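PDB 2R5O: putative ATP binding component of ABC-transporter from Escherichia coli, which probably serves as the nucleotide-binding component of an O-antigen polysaccharide exporter, with this C-terminal domain binding the carbohydrate to be exported. Local coordinates for residues Y41-G46 with M154-R159; T72-K77 with L130-N135; G137-S142 with L166-S171. All coordinates share one frame; numbering follows the deposited sequence.

Contact 1 of 3, residues Y41-G46 with M154-R159; sequences YRWGQG and MTPLDR. With NA (sodium ion), chain F.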
loop_
_atom_site.group_PDB
_atom_site.type_symbol
_atom_site.label_atom_id
_atom_site.label_comp_id
_atom_site.label_asym_id
_atom_site.label_seq_id
_atom_site.Cartn_x
_atom_site.Cartn_y
_atom_site.Cartn_z
ATOM N N TYR A 41 11.120 -18.145 12.074
ATOM C CA TYR A 41 10.865 -19.548 11.754
ATOM C C TYR A 41 11.600 -19.894 10.467
ATOM O O TYR A 41 11.115 -19.602 9.370
ATOM C CB TYR A 41 9.359 -19.809 11.660
ATOM C CG TYR A 41 8.990 -21.226 11.242
ATOM C CD1 TYR A 41 9.844 -22.326 11.391
ATOM C CD2 TYR A 41 7.755 -21.475 10.698
ATOM C CE1 TYR A 41 9.462 -23.612 11.008
ATOM C CE2 TYR A 41 7.378 -22.744 10.281
ATOM C CZ TYR A 41 8.246 -23.796 10.439
ATOM O OH TYR A 41 7.861 -25.055 10.032
ATOM N N ARG A 42 12.783 -20.475 10.594
ATOM C CA ARG A 42 13.610 -20.850 9.481
ATOM C C ARG A 42 13.268 -22.256 9.037
ATOM O O ARG A 42 13.154 -23.151 9.873
ATOM C CB ARG A 42 15.074 -20.729 9.877
ATOM C CG ARG A 42 16.036 -20.908 8.723
ATOM C CD ARG A 42 17.468 -20.785 9.167
ATOM N NE ARG A 42 18.387 -20.699 8.042
ATOM C CZ ARG A 42 19.694 -20.482 8.197
ATOM N NH1 ARG A 42 20.186 -20.389 9.421
ATOM N NH2 ARG A 42 20.477 -20.309 7.142
ATOM N N TRP A 43 13.091 -22.452 7.741
ATOM C CA TRP A 43 12.725 -23.744 7.191
ATOM C C TRP A 43 13.292 -23.857 5.789
ATOM O O TRP A 43 13.756 -22.874 5.184
ATOM C CB TRP A 43 11.195 -23.968 7.235
ATOM C CG TRP A 43 10.427 -23.029 6.364
ATOM C CD1 TRP A 43 10.103 -21.728 6.595
ATOM C CD2 TRP A 43 9.878 -23.364 5.076
ATOM N NE1 TRP A 43 9.391 -21.220 5.522
ATOM C CE2 TRP A 43 9.242 -22.210 4.580
ATOM C CE3 TRP A 43 9.841 -24.536 4.316
ATOM C CZ2 TRP A 43 8.601 -22.185 3.328
ATOM C CZ3 TRP A 43 9.221 -24.499 3.059
ATOM C CH2 TRP A 43 8.594 -23.339 2.604
ATOM N N GLY A 44 13.206 -25.045 5.215
ATOM C CA GLY A 44 13.689 -25.265 3.852
ATOM C C GLY A 44 14.269 -26.640 3.673
ATOM O O GLY A 44 14.567 -27.334 4.636
ATOM N N GLN A 45 14.488 -27.027 2.426
ATOM C CA GLN A 45 15.057 -28.332 2.107
ATOM C C GLN A 45 16.559 -28.339 2.160
ATOM O O GLN A 45 17.144 -29.437 2.145
ATOM C CB GLN A 45 14.593 -28.785 0.722
ATOM C CG GLN A 45 13.115 -29.121 0.692
ATOM C CD GLN A 45 12.737 -29.980 -0.508
ATOM O OE1 GLN A 45 13.570 -30.678 -1.074
ATOM N NE2 GLN A 45 11.486 -29.919 -0.889
ATOM N N GLY A 46 17.214 -27.199 2.223
ATOM C CA GLY A 46 18.671 -27.153 2.163
ATOM C C GLY A 46 19.171 -27.033 0.746
ATOM O O GLY A 46 18.375 -26.994 -0.186
ATOM N N MET A 154 9.002 -25.314 -7.623
ATOM C CA MET A 154 10.060 -24.590 -6.942
ATOM C C MET A 154 10.313 -25.203 -5.600
ATOM O O MET A 154 9.385 -25.419 -4.813
ATOM C CB MET A 154 9.586 -23.174 -6.688
ATOM C CG MET A 154 9.337 -22.393 -7.910
ATOM S SD MET A 154 10.837 -22.094 -8.837
ATOM C CE MET A 154 11.512 -20.963 -7.668
ATOM N N THR A 155 11.571 -25.543 -5.360
ATOM C CA THR A 155 11.994 -26.134 -4.124
ATOM C C THR A 155 12.474 -25.025 -3.198
ATOM O O THR A 155 13.366 -24.266 -3.558
ATOM C CB THR A 155 13.155 -27.084 -4.372
ATOM O OG1 THR A 155 12.770 -28.103 -5.303
ATOM C CG2 THR A 155 13.563 -27.743 -3.105
ATOM N N PRO A 156 11.904 -24.948 -1.984
ATOM C CA PRO A 156 12.386 -23.952 -1.016
ATOM C C PRO A 156 13.711 -24.433 -0.443
ATOM O O PRO A 156 13.794 -25.548 0.082
ATOM C CB PRO A 156 11.284 -23.963 0.045
ATOM C CG PRO A 156 10.764 -25.406 0.020
ATOM C CD PRO A 156 10.850 -25.816 -1.416
ATOM N N LEU A 157 14.743 -23.622 -0.521
ATOM C CA LEU A 157 16.082 -24.026 -0.085
ATOM C C LEU A 157 16.350 -23.546 1.325
ATOM O O LEU A 157 16.708 -24.341 2.180
ATOM C CB LEU A 157 17.163 -23.543 -1.049
ATOM C CG LEU A 157 16.925 -23.906 -2.520
ATOM C CD1 LEU A 157 17.981 -23.289 -3.395
ATOM C CD2 LEU A 157 16.882 -25.417 -2.729
ATOM N N ASP A 158 16.188 -22.254 1.559
ATOM C CA ASP A 158 16.329 -21.660 2.897
ATOM C C ASP A 158 15.350 -20.515 2.971
ATOM O O ASP A 158 15.393 -19.630 2.114
ATOM C CB ASP A 158 17.773 -21.169 3.145
ATOM C CG ASP A 158 18.022 -20.730 4.577
ATOM O OD1 ASP A 158 17.263 -21.135 5.495
ATOM O OD2 ASP A 158 18.988 -19.956 4.789
ATOM N N ARG A 159 14.461 -20.526 3.947
ATOM C CA ARG A 159 13.352 -19.585 4.052
ATOM C C ARG A 159 13.388 -19.036 5.456
ATOM O O ARG A 159 13.149 -19.776 6.418
ATOM C CB ARG A 159 12.034 -20.297 3.773
ATOM C CG ARG A 159 12.027 -21.052 2.435
ATOM C CD ARG A 159 12.233 -20.131 1.201
ATOM N NE ARG A 159 11.145 -19.192 1.187
ATOM C CZ ARG A 159 10.021 -19.325 0.512
ATOM N NH1 ARG A 159 9.914 -20.199 -0.496
ATOM N NH2 ARG A 159 9.036 -18.500 0.795
HETATM NA NA NA F . 9.792 -26.671 9.676
#
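Both side chains of the Arg42-Asp158 pair leave the backbone with CG anti to N (chi1 -172° in each), and the arginine runs extended from CG to NE, which brings its guanidinium side-on to the carboxylate. Arg42 NE meets Asp158 OD1 at 2.8 Å on its syn lone pair, and Arg42 NH2 reaches Asp158 OD2 at 2.8 Å, a two-pronged salt bridge in which both oxygens lie near the guanidinium plane. Trp43 sets CG between N and the carbonyl carbon (chi1 65°), a torsion that lays the indole beside Arg159: Arg159 CB sits over one face, 3.5 Å from the centroid of the five-membered ring, in a CH-pi contact. Farther along the ring, Trp43 CZ3 rests against Pro156 CG at 3.5 Å. The backbones of Trp43 and Arg159 form an antiparallel hydrogen-bonded pair, after which Gln45 N binds Pro156 O and Gly46 N binds Leu157 O, each at 2.9 Å. Tyr41 OH binds a sodium ion. Asp158 OD2 also accepts from Ile50 N of strand 48-57, and Arg42 NH1 bridges to Asp28. Strand 41-43 flanks strand 153-169, which also pairs with strand 137-147; there Leu157 and Asp158 both face Ile145 in a classic beta bulge.

Contact 2 of 3, residues T72-K77 with L130-N135; sequences TDFLMK and LPVDLN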
loop_
_atom_site.group_PDB
_atom_site.type_symbol
_atom_site.label_atom_id
_atom_site.label_comp_id
_atom_site.label_asym_id
_atom_site.label_seq_id
_atom_site.Cartn_x
_atom_site.Cartn_y
_atom_site.Cartn_z
ATOM N N THR A 72 13.824 1.951 0.031
ATOM C CA THR A 72 14.695 1.169 0.926
ATOM C C THR A 72 15.219 -0.040 0.168
ATOM O O THR A 72 14.472 -0.652 -0.606
ATOM C CB THR A 72 13.933 0.743 2.195
ATOM O OG1 THR A 72 13.548 1.934 2.880
ATOM C CG2 THR A 72 14.746 -0.131 3.084
ATOM N N ASP A 73 16.489 -0.346 0.369
ATOM C CA ASP A 73 17.132 -1.518 -0.209
ATOM C C ASP A 73 17.209 -2.631 0.822
ATOM O O ASP A 73 17.690 -2.421 1.931
ATOM C CB ASP A 73 18.556 -1.203 -0.667
ATOM C CG ASP A 73 18.636 -0.114 -1.695
ATOM O OD1 ASP A 73 17.734 0.065 -2.528
ATOM O OD2 ASP A 73 19.686 0.549 -1.699
ATOM N N PHE A 74 16.744 -3.809 0.425
ATOM C CA PHE A 74 16.730 -5.011 1.234
ATOM C C PHE A 74 17.598 -6.028 0.518
ATOM O O PHE A 74 17.221 -6.529 -0.554
ATOM C CB PHE A 74 15.297 -5.537 1.351
ATOM C CG PHE A 74 14.355 -4.585 2.049
ATOM C CD1 PHE A 74 14.272 -4.545 3.424
ATOM C CD2 PHE A 74 13.537 -3.717 1.328
ATOM C CE1 PHE A 74 13.388 -3.692 4.050
ATOM C CE2 PHE A 74 12.694 -2.879 1.971
ATOM C CZ PHE A 74 12.604 -2.877 3.337
ATOM N N LEU A 75 18.774 -6.303 1.066
ATOM C CA LEU A 75 19.775 -7.176 0.444
ATOM C C LEU A 75 19.934 -8.454 1.235
ATOM O O LEU A 75 19.945 -8.431 2.476
ATOM C CB LEU A 75 21.144 -6.487 0.350
ATOM C CG LEU A 75 21.158 -5.202 -0.484
ATOM C CD1 LEU A 75 20.943 -3.962 0.371
ATOM C CD2 LEU A 75 22.429 -5.102 -1.303
ATOM N N MET A 76 20.084 -9.565 0.525
ATOM C CA MET A 76 20.335 -10.857 1.143
ATOM C C MET A 76 21.521 -11.529 0.464
ATOM O O MET A 76 21.656 -11.455 -0.751
ATOM C CB MET A 76 19.081 -11.755 1.087
ATOM C CG MET A 76 18.389 -11.803 -0.289
ATOM S SD MET A 76 16.965 -12.902 -0.440
ATOM C CE MET A 76 17.857 -14.392 -0.557
ATOM N N LYS A 77 22.376 -12.181 1.253
ATOM C CA LYS A 77 23.546 -12.888 0.749
ATOM C C LYS A 77 23.326 -14.379 0.929
ATOM O O LYS A 77 22.936 -14.835 2.009
ATOM C CB LYS A 77 24.791 -12.462 1.507
ATOM C CG LYS A 77 26.054 -13.124 0.968
ATOM C CD LYS A 77 27.349 -12.516 1.512
ATOM C CE LYS A 77 27.611 -12.955 2.920
ATOM N NZ LYS A 77 29.036 -12.709 3.357
ATOM N N LEU A 130 12.405 -0.969 -2.727
ATOM C CA LEU A 130 11.011 -0.605 -2.784
ATOM C C LEU A 130 10.735 0.554 -1.841
ATOM O O LEU A 130 11.434 0.736 -0.848
ATOM C CB LEU A 130 10.115 -1.812 -2.458
ATOM C CG LEU A 130 10.351 -2.430 -1.078
ATOM C CD1 LEU A 130 9.411 -1.866 -0.033
ATOM C CD2 LEU A 130 10.266 -3.957 -1.111
ATOM N N PRO A 131 9.701 1.334 -2.179
ATOM C CA PRO A 131 9.261 2.412 -1.314
ATOM C C PRO A 131 8.410 1.832 -0.190
ATOM O O PRO A 131 7.460 1.094 -0.441
ATOM C CB PRO A 131 8.446 3.300 -2.256
ATOM C CG PRO A 131 7.859 2.371 -3.209
ATOM C CD PRO A 131 8.881 1.274 -3.402
ATOM N N VAL A 132 8.747 2.158 1.040
ATOM C CA VAL A 132 8.070 1.539 2.159
ATOM C C VAL A 132 6.763 2.326 2.425
ATOM O O VAL A 132 6.665 3.162 3.338
ATOM C CB VAL A 132 8.991 1.430 3.368
ATOM C CG1 VAL A 132 8.294 0.714 4.521
ATOM C CG2 VAL A 132 10.285 0.668 2.973
ATOM N N ASP A 133 5.772 2.037 1.592
ATOM C CA ASP A 133 4.484 2.790 1.532
ATOM C C ASP A 133 3.486 2.222 2.595
ATOM O O ASP A 133 2.451 1.648 2.266
ATOM C CB ASP A 133 3.911 2.731 0.098
ATOM C CG ASP A 133 4.675 3.571 -0.912
ATOM O OD1 ASP A 133 5.493 4.417 -0.531
ATOM O OD2 ASP A 133 4.460 3.399 -2.139
ATOM N N LEU A 134 3.901 2.331 3.859
ATOM C CA LEU A 134 3.231 1.777 5.024
ATOM C C LEU A 134 3.091 2.841 6.086
ATOM O O LEU A 134 3.847 3.826 6.115
ATOM C CB LEU A 134 4.011 0.588 5.622
ATOM C CG LEU A 134 4.263 -0.593 4.690
ATOM C CD1 LEU A 134 5.076 -1.654 5.373
ATOM C CD2 LEU A 134 2.985 -1.184 4.159
ATOM N N ASN A 135 2.100 2.681 6.957
ATOM C CA ASN A 135 1.889 3.633 8.035
ATOM C C ASN A 135 2.918 3.385 9.147
ATOM O O ASN A 135 3.630 2.371 9.177
ATOM C CB ASN A 135 0.452 3.496 8.578
ATOM C CG ASN A 135 -0.136 4.810 9.053
ATOM O OD1 ASN A 135 0.575 5.810 9.163
ATOM N ND2 ASN A 135 -1.432 4.809 9.316
#
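Thr72 pairs with Leu130 where strands 71-80 and 123-131 run antiparallel in the four-stranded sheet of this immunoglobulin-fold domain. The two form a hydrogen-bonded pair: Thr72 N gives to Leu130 O at 2.8 Å, and Leu130 N returns a bond to Thr72 O at 3.0 Å. The threonine side chain crosses Val132 obliquely, and its OG1 lies 3.5 Å from Val132 CG2; the hydroxyl itself has weak hydrogen bonds with Ser57 OG and Gln70 O. Asp73 turns from the opposing segment, one carboxylate oxygen bonding Ser129 OG and the other Gln56 NE2, which ties it to both flanking strands. Phe74 points back toward the partner, with Thr72 CG2 of its own strand over one face of its ring. The Leu130 and Phe74 side chains cross at about a right angle; Leu130 holds its CG between the backbone N and the carbonyl carbon (chi1 59°), a torsion that brings Leu130 CG to 3.9 Å from Phe74 CE2. Phe74 also packs on Phe143 of strand 137-147, linking the two sheets through the buried interior. Past Leu130 the chain bends through consecutive inverse gamma turns centred on Val132 and Asp133, and Val132 CG2 approaches the edge of the Phe74 ring, 4.3 Å from CZ.

Contact 3 of 3, residues G137-S142 with L166-S171; sequences GDYLLS and LHVTKS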
loop_
_atom_site.group_PDB
_atom_site.type_symbol
_atom_site.label_atom_id
_atom_site.label_comp_id
_atom_site.label_asym_id
_atom_site.label_seq_id
_atom_site.Cartn_x
_atom_site.Cartn_y
_atom_site.Cartn_z
ATOM N N GLY A 137 4.585 2.103 12.389
ATOM C CA GLY A 137 4.369 0.863 13.123
ATOM C C GLY A 137 5.483 -0.135 12.862
ATOM O O GLY A 137 6.517 0.209 12.330
ATOM N N ASP A 138 5.286 -1.362 13.301
ATOM C CA ASP A 138 6.276 -2.440 13.211
ATOM C C ASP A 138 5.772 -3.504 12.232
ATOM O O ASP A 138 4.564 -3.828 12.214
ATOM C CB ASP A 138 6.479 -3.088 14.588
ATOM C CG ASP A 138 7.252 -2.211 15.562
ATOM O OD1 ASP A 138 7.838 -1.202 15.148
ATOM O OD2 ASP A 138 7.259 -2.559 16.765
ATOM N N TYR A 139 6.687 -4.054 11.448
ATOM C CA TYR A 139 6.358 -5.027 10.425
ATOM C C TYR A 139 7.404 -6.141 10.470
ATOM O O TYR A 139 8.521 -5.977 10.972
ATOM C CB TYR A 139 6.324 -4.334 9.056
ATOM C CG TYR A 139 5.333 -3.183 9.028
ATOM C CD1 TYR A 139 3.989 -3.395 8.781
ATOM C CD2 TYR A 139 5.737 -1.891 9.330
ATOM C CE1 TYR A 139 3.083 -2.380 8.780
ATOM C CE2 TYR A 139 4.842 -0.841 9.328
ATOM C CZ TYR A 139 3.496 -1.095 9.058
ATOM O OH TYR A 139 2.568 -0.087 9.053
ATOM N N LEU A 140 7.034 -7.275 9.896
ATOM C CA LEU A 140 7.857 -8.458 9.861
ATOM C C LEU A 140 8.296 -8.764 8.456
ATOM O O LEU A 140 7.454 -8.887 7.540
ATOM C CB LEU A 140 7.101 -9.663 10.405
ATOM C CG LEU A 140 6.533 -9.526 11.821
ATOM C CD1 LEU A 140 5.716 -10.722 12.219
ATOM C CD2 LEU A 140 7.651 -9.271 12.832
ATOM N N LEU A 141 9.606 -8.884 8.268
ATOM C CA LEU A 141 10.217 -9.170 6.970
ATOM C C LEU A 141 10.744 -10.594 6.952
ATOM O O LEU A 141 11.332 -11.073 7.924
ATOM C CB LEU A 141 11.372 -8.187 6.719
ATOM C CG LEU A 141 12.242 -8.393 5.479
ATOM C CD1 LEU A 141 11.474 -8.192 4.200
ATOM C CD2 LEU A 141 13.451 -7.456 5.553
ATOM N N SER A 142 10.554 -11.247 5.810
ATOM C CA SER A 142 11.136 -12.560 5.488
ATOM C C SER A 142 12.008 -12.462 4.244
ATOM O O SER A 142 11.649 -11.772 3.299
ATOM C CB SER A 142 10.009 -13.555 5.141
ATOM O OG SER A 142 9.044 -13.647 6.174
ATOM N N LEU A 166 10.968 -4.599 11.218
ATOM C CA LEU A 166 11.098 -3.276 10.620
ATOM C C LEU A 166 10.236 -2.285 11.395
ATOM O O LEU A 166 9.097 -2.564 11.713
ATOM C CB LEU A 166 10.587 -3.285 9.175
ATOM C CG LEU A 166 11.212 -4.307 8.216
ATOM C CD1 LEU A 166 10.608 -4.191 6.827
ATOM C CD2 LEU A 166 12.721 -4.166 8.132
ATOM N N HIS A 167 10.794 -1.112 11.644
ATOM C CA HIS A 167 10.085 -0.003 12.276
ATOM C C HIS A 167 9.898 1.064 11.239
ATOM O O HIS A 167 10.877 1.420 10.578
ATOM C CB HIS A 167 10.884 0.569 13.461
ATOM C CG HIS A 167 11.367 -0.468 14.417
ATOM N ND1 HIS A 167 10.507 -1.214 15.197
ATOM C CD2 HIS A 167 12.614 -0.892 14.723
ATOM C CE1 HIS A 167 11.209 -2.051 15.944
ATOM N NE2 HIS A 167 12.488 -1.878 15.673
ATOM N N VAL A 168 8.678 1.575 11.071
ATOM C CA VAL A 168 8.379 2.652 10.121
ATOM C C VAL A 168 7.961 3.867 10.910
ATOM O O VAL A 168 7.124 3.762 11.800
ATOM C CB VAL A 168 7.243 2.249 9.116
ATOM C CG1 VAL A 168 6.857 3.425 8.233
ATOM C CG2 VAL A 168 7.701 1.067 8.253
ATOM N N THR A 169 8.521 5.001 10.538
ATOM C CA THR A 169 8.202 6.293 11.142
ATOM C C THR A 169 7.670 7.295 10.106
ATOM O O THR A 169 8.045 7.242 8.933
ATOM C CB THR A 169 9.406 6.925 11.889
ATOM O OG1 THR A 169 10.561 6.914 11.042
ATOM C CG2 THR A 169 9.718 6.141 13.150
ATOM N N LYS A 170 6.777 8.165 10.573
ATOM C CA LYS A 170 6.191 9.271 9.805
ATOM C C LYS A 170 5.900 10.410 10.772
ATOM O O LYS A 170 5.859 10.227 12.005
ATOM C CB LYS A 170 4.851 8.847 9.186
ATOM C CG LYS A 170 4.871 7.673 8.251
ATOM C CD LYS A 170 3.483 7.352 7.731
ATOM C CE LYS A 170 2.949 8.446 6.836
ATOM N NZ LYS A 170 3.713 8.571 5.557
ATOM N N SER A 171 5.684 11.602 10.224
ATOM C CA SER A 171 5.235 12.742 11.037
ATOM C C SER A 171 3.724 12.713 11.227
ATOM O O SER A 171 3.244 12.876 12.350
ATOM C CB SER A 171 5.683 14.081 10.434
ATOM O OG SER A 171 5.277 14.200 9.102
#
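Asp138 and His167 face each other in a non-hydrogen-bonded antiparallel pair, and their side chains supply the link that the backbone lacks at this position. His167 ND1 donates to Asp138 OD1 at 2.7 Å along a nearly straight line (173° at the hydrogen). The carboxylate oxygen lies almost exactly in the imidazole plane, whereas the histidine nitrogen meets OD1 from well above the carboxylate plane; the two flat groups are turned 64° against each other. Both residues place CG anti to the carbonyl carbon (chi1 -73° for Asp138), which lets the carboxylate lean across to the ring edge. The nearby negative charge would be expected to stabilise a protonated imidazole.

The other surface of the strand pair is apolar. Val168 CG2 rests 3.6 Å from Tyr139 CE2, approaching the phenol obliquely, while Leu166 CD1 lies 4.1 Å from Leu141 CB. This is the hairpin formed by strands 137-147 and 153-169, part of one sheet of the immunoglobulin fold, and its polar pair and its tyrosine-valine contact therefore occupy opposite surfaces. Hydrogen-bonded pairs bracket Asp138-His167. In one, Val168 N reaches Gly137 O at 2.8 Å and Gly137 N reaches Val168 O at 3.1 Å; in the other, Tyr139 and Leu166 exchange two bonds, each of 2.8 Å, Tyr139 N to Leu166 O and Leu166 N to Tyr139 O.

Farther out, the Tyr139 hydroxyl is hydrogen-bonded to Asn135 O, which holds the far end of the ring beside the turn leading into strand 137-147. Leu166 packs on Phe74 of the facing sheet, and beyond Leu141 the Ser142 hydroxyl is hydrogen-bonded to Asp162 N.

Overall arrangement
Strand 153-169 is common to contacts 1 and 3, which draw on separate portions of it; their centres lie about 25 Å apart, on opposite sides of the chain's centre. Contact 2 belongs to the facing sheet, yet its centre is only about 10 Å from that of contact 3. The two touch directly: Phe74 CD1 meets Leu141 CD2 at 3.7 Å, and Asn135 O meets Val168 CG1 at 3.5 Å. Contacts 1 and 2, with centres about 22 Å apart, do not touch. The sodium ion on Tyr41 belongs to contact 1 at the surface, whereas contact 2 lies near the second subunit, whose Leu180 packs on Pro131 and Asp133.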